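Local coordinates for PKS (PDB 4OQJ), which probably catalyses decarboxylative condensation of acyl chains, as the ketosynthase domain of an AT-less polyketide synthase that makes the antibiotic oxazolomycin, at residues A24-F32 with M378-L386; T195-A203 with T213-H221. One frame throughout, in Å; residues are numbered along the deposited sequence.

Interaction 1. Residues A24-F32 with M378-L386; sequences AVIGLACRF and MAGLIKTIL
Phe32 and Ala379 meet at the tight end of this contact, where the chain leaves strand 24-31 and the first loop side chain lies against helix 378-386. The methyl of Ala379 sits over one ring face in a CH-pi contact, CB 4.2 Å from the Phe32 ring centroid and 19° off the ring normal. The rim of the ring also presses on the helix backbone, with Phe32 CZ 3.5 Å from Ala379 CA, and CB of Cys30 covers the rim of the opposite face. The ring is thus sandwiched between Cys30 of the preceding strand and the helix.

Ile382 fills the middle. With CG1 anti to the carbonyl carbon (chi1 -71°) and the chain extended beyond it, its CD1 runs out to the strand, 3.6 Å from Ala29 O and 4.0 Å from Cys30 CB. Leu28 reaches toward the helix in turn; CD2 meets Ile385 CG2 tip to tip at 3.7 Å. The fit is looser where Leu28 CD1 stands 4.3 Å from Ile382 CG2. At the far end Val25 CG1 and Ile385 CD1 meet tip to tip, 4.0 Å apart. No hydrogen bond spans the segments. No side of the contact opens to solvent, since every touching residue is buried; partly exposed Arg31, which takes no part, is held by salt bridges to Glu112 and Glu116.

The strand and helix directions make an angle of 126°, the helix lying across the strand within the layered thiolase fold. In that sheet 24-31 lies between strands 259-267 and 280-289. Helix 38-46 closes the flank through Pro38 on Leu28 and Phe41 edge-to-face with Phe32, while helix 195-209 packs beside Met378 and Leu381.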
loop_
_atom_site.group_PDB
_atom_site.type_symbol
_atom_site.label_atom_id
_atom_site.label_comp_id
_atom_site.label_asym_id
_atom_site.label_seq_id
_atom_site.Cartn_x
_atom_site.Cartn_y
_atom_site.Cartn_z
ATOM N N ALA A 24 -10.871 14.808 -7.567
ATOM C CA ALA A 24 -10.962 14.905 -9.018
ATOM C C ALA A 24 -10.030 13.926 -9.724
ATOM O O ALA A 24 -8.891 13.724 -9.303
ATOM C CB ALA A 24 -10.646 16.313 -9.471
ATOM N N VAL A 25 -10.523 13.316 -10.796
ATOM C CA VAL A 25 -9.665 12.644 -11.759
ATOM C C VAL A 25 -9.271 13.672 -12.805
ATOM O O VAL A 25 -10.125 14.104 -13.580
ATOM C CB VAL A 25 -10.369 11.468 -12.424
ATOM C CG1 VAL A 25 -9.447 10.785 -13.410
ATOM C CG2 VAL A 25 -10.856 10.482 -11.361
ATOM N N ILE A 26 -8.004 14.086 -12.826
ATOM C CA ILE A 26 -7.604 15.183 -13.703
ATOM C C ILE A 26 -6.824 14.717 -14.907
ATOM O O ILE A 26 -6.494 15.515 -15.774
ATOM C CB ILE A 26 -6.777 16.232 -12.968
ATOM C CG1 ILE A 26 -5.482 15.631 -12.405
ATOM C CG2 ILE A 26 -7.618 16.889 -11.868
ATOM C CD1 ILE A 26 -4.528 16.701 -11.888
ATOM N N GLY A 27 -6.537 13.427 -14.973
ATOM C CA GLY A 27 -5.880 12.860 -16.133
ATOM C C GLY A 27 -5.968 11.350 -16.060
ATOM O O GLY A 27 -6.289 10.804 -15.009
ATOM N N LEU A 28 -5.708 10.676 -17.173
ATOM C CA LEU A 28 -5.743 9.220 -17.189
ATOM C C LEU A 28 -5.147 8.715 -18.475
ATOM O O LEU A 28 -4.986 9.468 -19.430
ATOM C CB LEU A 28 -7.169 8.682 -17.007
ATOM C CG LEU A 28 -8.285 9.100 -17.978
ATOM C CD1 LEU A 28 -8.188 8.373 -19.297
ATOM C CD2 LEU A 28 -9.638 8.822 -17.340
ATOM N N ALA A 29 -4.777 7.441 -18.476
ATOM C CA ALA A 29 -4.188 6.815 -19.644
ATOM C C ALA A 29 -4.369 5.308 -19.562
ATOM O O ALA A 29 -4.530 4.744 -18.481
ATOM C CB ALA A 29 -2.717 7.168 -19.757
ATOM N N CYS A 30 -4.341 4.662 -20.721
ATOM C CA CYS A 30 -4.550 3.234 -20.776
ATOM C C CYS A 30 -4.065 2.652 -22.084
ATOM O O CYS A 30 -4.193 3.258 -23.162
ATOM C CB CYS A 30 -6.036 2.902 -20.575
ATOM S SG CYS A 30 -7.138 3.730 -21.772
ATOM N N ARG A 31 -3.513 1.459 -21.971
ATOM C CA ARG A 31 -3.232 0.604 -23.107
ATOM C C ARG A 31 -3.860 -0.733 -22.764
ATOM O O ARG A 31 -3.371 -1.462 -21.890
ATOM C CB ARG A 31 -1.736 0.482 -23.350
ATOM C CG ARG A 31 -1.055 1.853 -23.476
ATOM C CD ARG A 31 0.415 1.782 -23.181
ATOM N NE ARG A 31 1.103 3.013 -23.587
ATOM C CZ ARG A 31 2.402 3.083 -23.842
ATOM N NH1 ARG A 31 3.153 1.993 -23.715
ATOM N NH2 ARG A 31 2.948 4.241 -24.225
ATOM N N PHE A 32 -4.981 -1.007 -23.423
ATOM C CA PHE A 32 -5.792 -2.201 -23.192
ATOM C C PHE A 32 -5.846 -2.959 -24.517
ATOM O O PHE A 32 -5.462 -2.409 -25.557
ATOM C CB PHE A 32 -7.194 -1.818 -22.723
ATOM C CG PHE A 32 -7.245 -1.140 -21.370
ATOM C CD1 PHE A 32 -6.369 -1.485 -20.351
ATOM C CD2 PHE A 32 -8.192 -0.171 -21.112
ATOM C CE1 PHE A 32 -6.437 -0.858 -19.114
ATOM C CE2 PHE A 32 -8.252 0.458 -19.882
ATOM C CZ PHE A 32 -7.388 0.096 -18.878
HETATM N N MSE A 378 -8.559 -0.988 -13.329
HETATM C CA MSE A 378 -8.299 0.191 -14.171
HETATM C C MSE A 378 -9.213 0.172 -15.391
HETATM O O MSE A 378 -9.783 1.187 -15.770
HETATM C CB MSE A 378 -6.833 0.247 -14.645
HETATM C CG MSE A 378 -5.834 0.875 -13.667
HETATM SE SE MSE A 378 -6.260 2.734 -13.222
HETATM C CE MSE A 378 -6.758 2.204 -11.514
ATOM N N ALA A 379 -9.356 -0.990 -16.011
ATOM C CA ALA A 379 -10.228 -1.098 -17.166
ATOM C C ALA A 379 -11.672 -0.754 -16.754
ATOM O O ALA A 379 -12.380 -0.039 -17.466
ATOM C CB ALA A 379 -10.146 -2.496 -17.772
ATOM N N GLY A 380 -12.082 -1.204 -15.576
ATOM C CA GLY A 380 -13.431 -0.934 -15.081
ATOM C C GLY A 380 -13.657 0.535 -14.699
ATOM O O GLY A 380 -14.683 1.120 -15.033
ATOM N N LEU A 381 -12.697 1.126 -13.991
ATOM C CA LEU A 381 -12.815 2.511 -13.543
ATOM C C LEU A 381 -12.748 3.475 -14.725
ATOM O O LEU A 381 -13.554 4.409 -14.821
ATOM C CB LEU A 381 -11.720 2.839 -12.522
ATOM C CG LEU A 381 -11.657 4.278 -11.984
ATOM C CD1 LEU A 381 -12.989 4.726 -11.398
ATOM C CD2 LEU A 381 -10.560 4.386 -10.942
ATOM N N ILE A 382 -11.809 3.238 -15.638
ATOM C CA ILE A 382 -11.645 4.132 -16.768
ATOM C C ILE A 382 -12.851 4.036 -17.695
ATOM O O ILE A 382 -13.277 5.051 -18.198
ATOM C CB ILE A 382 -10.326 3.873 -17.524
ATOM C CG1 ILE A 382 -9.163 4.352 -16.648
ATOM C CG2 ILE A 382 -10.297 4.646 -18.853
ATOM C CD1 ILE A 382 -7.778 3.998 -17.154
ATOM N N LYS A 383 -13.440 2.852 -17.882
ATOM C CA LYS A 383 -14.670 2.760 -18.672
ATOM C C LYS A 383 -15.731 3.641 -18.046
ATOM O O LYS A 383 -16.439 4.361 -18.739
ATOM C CB LYS A 383 -15.192 1.311 -18.763
ATOM C CG LYS A 383 -16.704 1.177 -19.041
ATOM C CD LYS A 383 -17.160 -0.287 -18.972
ATOM C CE LYS A 383 -18.677 -0.410 -19.145
ATOM N NZ LYS A 383 -19.066 -1.815 -19.016
ATOM N N THR A 384 -15.843 3.568 -16.725
ATOM C CA THR A 384 -16.907 4.266 -16.011
ATOM C C THR A 384 -16.667 5.772 -16.065
ATOM O O THR A 384 -17.601 6.552 -16.223
ATOM C CB THR A 384 -16.994 3.765 -14.534
ATOM O OG1 THR A 384 -17.279 2.356 -14.532
ATOM C CG2 THR A 384 -18.071 4.492 -13.762
ATOM N N ILE A 385 -15.413 6.184 -15.962
ATOM C CA ILE A 385 -15.075 7.603 -16.094
ATOM C C ILE A 385 -15.459 8.141 -17.480
ATOM O O ILE A 385 -16.013 9.229 -17.590
ATOM C CB ILE A 385 -13.574 7.845 -15.840
ATOM C CG1 ILE A 385 -13.262 7.642 -14.359
ATOM C CG2 ILE A 385 -13.161 9.256 -16.277
ATOM C CD1 ILE A 385 -11.777 7.553 -14.043
ATOM N N LEU A 386 -15.180 7.382 -18.535
ATOM C CA LEU A 386 -15.496 7.837 -19.890
ATOM C C LEU A 386 -17.007 7.925 -20.119
ATOM O O LEU A 386 -17.491 8.871 -20.748
ATOM C CB LEU A 386 -14.855 6.911 -20.927
ATOM C CG LEU A 386 -13.316 6.976 -20.943
ATOM C CD1 LEU A 386 -12.724 5.844 -21.762
ATOM C CD2 LEU A 386 -12.838 8.319 -21.500
#

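Interaction 2. Residues T195-A203 with T213-H221; sequences TSLVAVHLA and TMALAGAAH
Val200 and Ala217 mark the closest backbone approach, 5.2 Å between their CA atoms, in a nearly antiparallel helix-strand pair whose axes come within 6.9 Å at 169°. Small side chains make this closeness possible. The methyl of Ala217 lodges against the helix backbone, CB 3.8 Å from Val200 CA, and meets Val200 CG2 at the same distance; that branch is placed there by standing anti to the carbonyl carbon. One turn on, CB of Ala203 drops between two strand methyls, 4.0 Å from Ala215 CB and 4.1 Å from Ala217 CB. At the other end Ala219 CB touches Ser196 OG at 3.5 Å, with Thr195 CG2 alongside.

The hydroxyls look elsewhere for partners: Ser196 OG bonds to Thr374 O, and Thr195 OG1 to Ala192 O and Thr191 N. The away side of the helix reaches the second subunit, where His201 NE2 bonds Asp211 of that chain and Val198 packs on its Val187. In the chain, strand 186-190, helix 195-209 and strand 214-221 form a beta-alpha-beta crossover over strand 132-138. The helix begins just after the TACS sequence that carries the nucleophilic cysteine in related ketosynthases.

With no hydrogen bond across it, the pairing rests on alanine methyls and close backbone approach, so it depends on steric fit, while polar groups anchor the helix to other elements.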
loop_
_atom_site.group_PDB
_atom_site.type_symbol
_atom_site.label_atom_id
_atom_site.label_comp_id
_atom_site.label_asym_id
_atom_site.label_seq_id
_atom_site.Cartn_x
_atom_site.Cartn_y
_atom_site.Cartn_z
ATOM N N THR A 195 -6.088 -5.121 -7.156
ATOM C CA THR A 195 -4.968 -4.187 -7.029
ATOM C C THR A 195 -5.272 -2.763 -7.493
ATOM O O THR A 195 -4.932 -1.804 -6.809
ATOM C CB THR A 195 -3.737 -4.697 -7.828
ATOM O OG1 THR A 195 -3.239 -5.897 -7.216
ATOM C CG2 THR A 195 -2.638 -3.650 -7.882
ATOM N N SER A 196 -5.907 -2.619 -8.656
ATOM C CA SER A 196 -6.153 -1.294 -9.215
ATOM C C SER A 196 -6.924 -0.376 -8.305
ATOM O O SER A 196 -6.554 0.788 -8.142
ATOM C CB SER A 196 -6.933 -1.393 -10.542
ATOM O OG SER A 196 -6.119 -1.866 -11.589
ATOM N N LEU A 197 -8.051 -0.854 -7.792
ATOM C CA LEU A 197 -8.899 -0.004 -6.960
ATOM C C LEU A 197 -8.361 0.166 -5.548
ATOM O O LEU A 197 -8.591 1.191 -4.924
ATOM C CB LEU A 197 -10.313 -0.561 -6.929
ATOM C CG LEU A 197 -11.008 -0.663 -8.297
ATOM C CD1 LEU A 197 -12.485 -1.023 -8.104
ATOM C CD2 LEU A 197 -10.863 0.622 -9.137
ATOM N N VAL A 198 -7.628 -0.818 -5.042
ATOM C CA VAL A 198 -6.902 -0.633 -3.785
ATOM C C VAL A 198 -5.864 0.486 -3.943
ATOM O O VAL A 198 -5.733 1.335 -3.065
ATOM C CB VAL A 198 -6.233 -1.943 -3.316
ATOM C CG1 VAL A 198 -5.380 -1.717 -2.070
ATOM C CG2 VAL A 198 -7.298 -3.010 -3.031
ATOM N N ALA A 199 -5.153 0.525 -5.071
ATOM C CA ALA A 199 -4.180 1.584 -5.294
ATOM C C ALA A 199 -4.902 2.928 -5.317
ATOM O O ALA A 199 -4.433 3.911 -4.728
ATOM C CB ALA A 199 -3.416 1.358 -6.588
ATOM N N VAL A 200 -6.058 2.965 -5.987
ATOM C CA VAL A 200 -6.870 4.177 -6.017
ATOM C C VAL A 200 -7.277 4.560 -4.592
ATOM O O VAL A 200 -7.200 5.726 -4.202
ATOM C CB VAL A 200 -8.123 3.996 -6.912
ATOM C CG1 VAL A 200 -9.128 5.124 -6.701
ATOM C CG2 VAL A 200 -7.721 3.951 -8.387
ATOM N N HIS A 201 -7.713 3.578 -3.810
ATOM C CA HIS A 201 -8.117 3.846 -2.433
ATOM C C HIS A 201 -6.973 4.455 -1.627
ATOM O O HIS A 201 -7.156 5.461 -0.922
ATOM C CB HIS A 201 -8.600 2.566 -1.785
ATOM C CG HIS A 201 -8.842 2.682 -0.319
ATOM N ND1 HIS A 201 -10.003 3.203 0.202
ATOM C CD2 HIS A 201 -8.085 2.298 0.734
ATOM C CE1 HIS A 201 -9.954 3.134 1.524
ATOM N NE2 HIS A 201 -8.803 2.591 1.873
ATOM N N LEU A 202 -5.779 3.875 -1.733
ATOM C CA LEU A 202 -4.664 4.378 -0.930
ATOM C C LEU A 202 -4.199 5.754 -1.422
ATOM O O LEU A 202 -3.814 6.598 -0.612
ATOM C CB LEU A 202 -3.500 3.389 -0.928
ATOM C CG LEU A 202 -3.814 2.050 -0.247
ATOM C CD1 LEU A 202 -2.664 1.083 -0.458
ATOM C CD2 LEU A 202 -4.112 2.236 1.243
ATOM N N ALA A 203 -4.257 5.980 -2.729
ATOM C CA ALA A 203 -3.947 7.301 -3.283
ATOM C C ALA A 203 -4.888 8.367 -2.707
ATOM O O ALA A 203 -4.446 9.444 -2.288
ATOM C CB ALA A 203 -4.039 7.276 -4.779
ATOM N N THR A 213 -0.090 16.328 -2.964
ATOM C CA THR A 213 -1.117 17.216 -3.531
ATOM C C THR A 213 -1.714 16.621 -4.808
ATOM O O THR A 213 -2.821 16.978 -5.208
ATOM C CB THR A 213 -0.550 18.626 -3.803
ATOM O OG1 THR A 213 0.453 18.577 -4.824
ATOM C CG2 THR A 213 0.066 19.201 -2.523
HETATM N N MSE A 214 -0.989 15.695 -5.425
HETATM C CA MSE A 214 -1.503 14.896 -6.532
HETATM C C MSE A 214 -1.017 13.478 -6.364
HETATM O O MSE A 214 -0.023 13.245 -5.682
HETATM C CB MSE A 214 -1.035 15.433 -7.890
HETATM C CG MSE A 214 -1.710 16.694 -8.373
HETATM SE SE MSE A 214 -0.701 17.502 -9.864
HETATM C CE MSE A 214 -0.377 15.949 -10.926
ATOM N N ALA A 215 -1.694 12.523 -6.992
ATOM C CA ALA A 215 -1.261 11.132 -6.902
ATOM C C ALA A 215 -1.622 10.358 -8.154
ATOM O O ALA A 215 -2.709 10.540 -8.705
ATOM C CB ALA A 215 -1.883 10.468 -5.674
ATOM N N LEU A 216 -0.702 9.516 -8.616
ATOM C CA LEU A 216 -1.032 8.505 -9.613
ATOM C C LEU A 216 -1.456 7.213 -8.948
ATOM O O LEU A 216 -0.915 6.826 -7.906
ATOM C CB LEU A 216 0.147 8.213 -10.538
ATOM C CG LEU A 216 0.252 9.125 -11.750
ATOM C CD1 LEU A 216 0.951 10.406 -11.367
ATOM C CD2 LEU A 216 0.960 8.432 -12.873
ATOM N N ALA A 217 -2.412 6.538 -9.568
ATOM C CA ALA A 217 -2.805 5.198 -9.165
ATOM C C ALA A 217 -2.978 4.380 -10.423
ATOM O O ALA A 217 -3.592 4.839 -11.385
ATOM C CB ALA A 217 -4.093 5.219 -8.345
ATOM N N GLY A 218 -2.450 3.165 -10.436
ATOM C CA GLY A 218 -2.532 2.363 -11.638
ATOM C C GLY A 218 -1.977 0.967 -11.476
ATOM O O GLY A 218 -1.579 0.570 -10.393
ATOM N N ALA A 219 -1.952 0.220 -12.569
ATOM C CA ALA A 219 -1.536 -1.160 -12.527
ATOM C C ALA A 219 -1.249 -1.638 -13.930
ATOM O O ALA A 219 -1.763 -1.070 -14.894
ATOM C CB ALA A 219 -2.600 -2.011 -11.874
ATOM N N ALA A 220 -0.416 -2.670 -14.045
ATOM C CA ALA A 220 -0.114 -3.298 -15.343
ATOM C C ALA A 220 -0.142 -4.794 -15.174
ATOM O O ALA A 220 0.342 -5.301 -14.180
ATOM C CB ALA A 220 1.244 -2.876 -15.852
ATOM N N HIS A 221 -0.695 -5.500 -16.144
ATOM C CA HIS A 221 -0.631 -6.963 -16.157
ATOM C C HIS A 221 -0.307 -7.402 -17.571
ATOM O O HIS A 221 -1.097 -7.183 -18.497
ATOM C CB HIS A 221 -1.935 -7.612 -15.713
ATOM C CG HIS A 221 -1.970 -9.090 -15.935
ATOM N ND1 HIS A 221 -2.623 -9.670 -17.004
ATOM C CD2 HIS A 221 -1.414 -10.110 -15.238
ATOM C CE1 HIS A 221 -2.471 -10.984 -16.950
ATOM N NE2 HIS A 221 -1.745 -11.275 -15.887
#

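How the interactions relate
Both interactions are core contacts, each made entirely by buried residues, and both bring a central helix against the same mixed sheet. They use strands 23-31 and 214-221, which strand 259-267 separates. The helices of the two contacts also touch each other: Met378 CE lies 3.7 Å from Val200 CG2, and Leu381 reaches the same valine branch. The chemistry is apolar in both but differs in bulk. Interaction 1 spaces helix and strand widely and fills the gap with isoleucine, leucine and an aromatic ring, whereas interaction 2 brings them close over alanines. Of the two, interaction 2 lies nearer the dimer interface, since its helix also meets the second subunit.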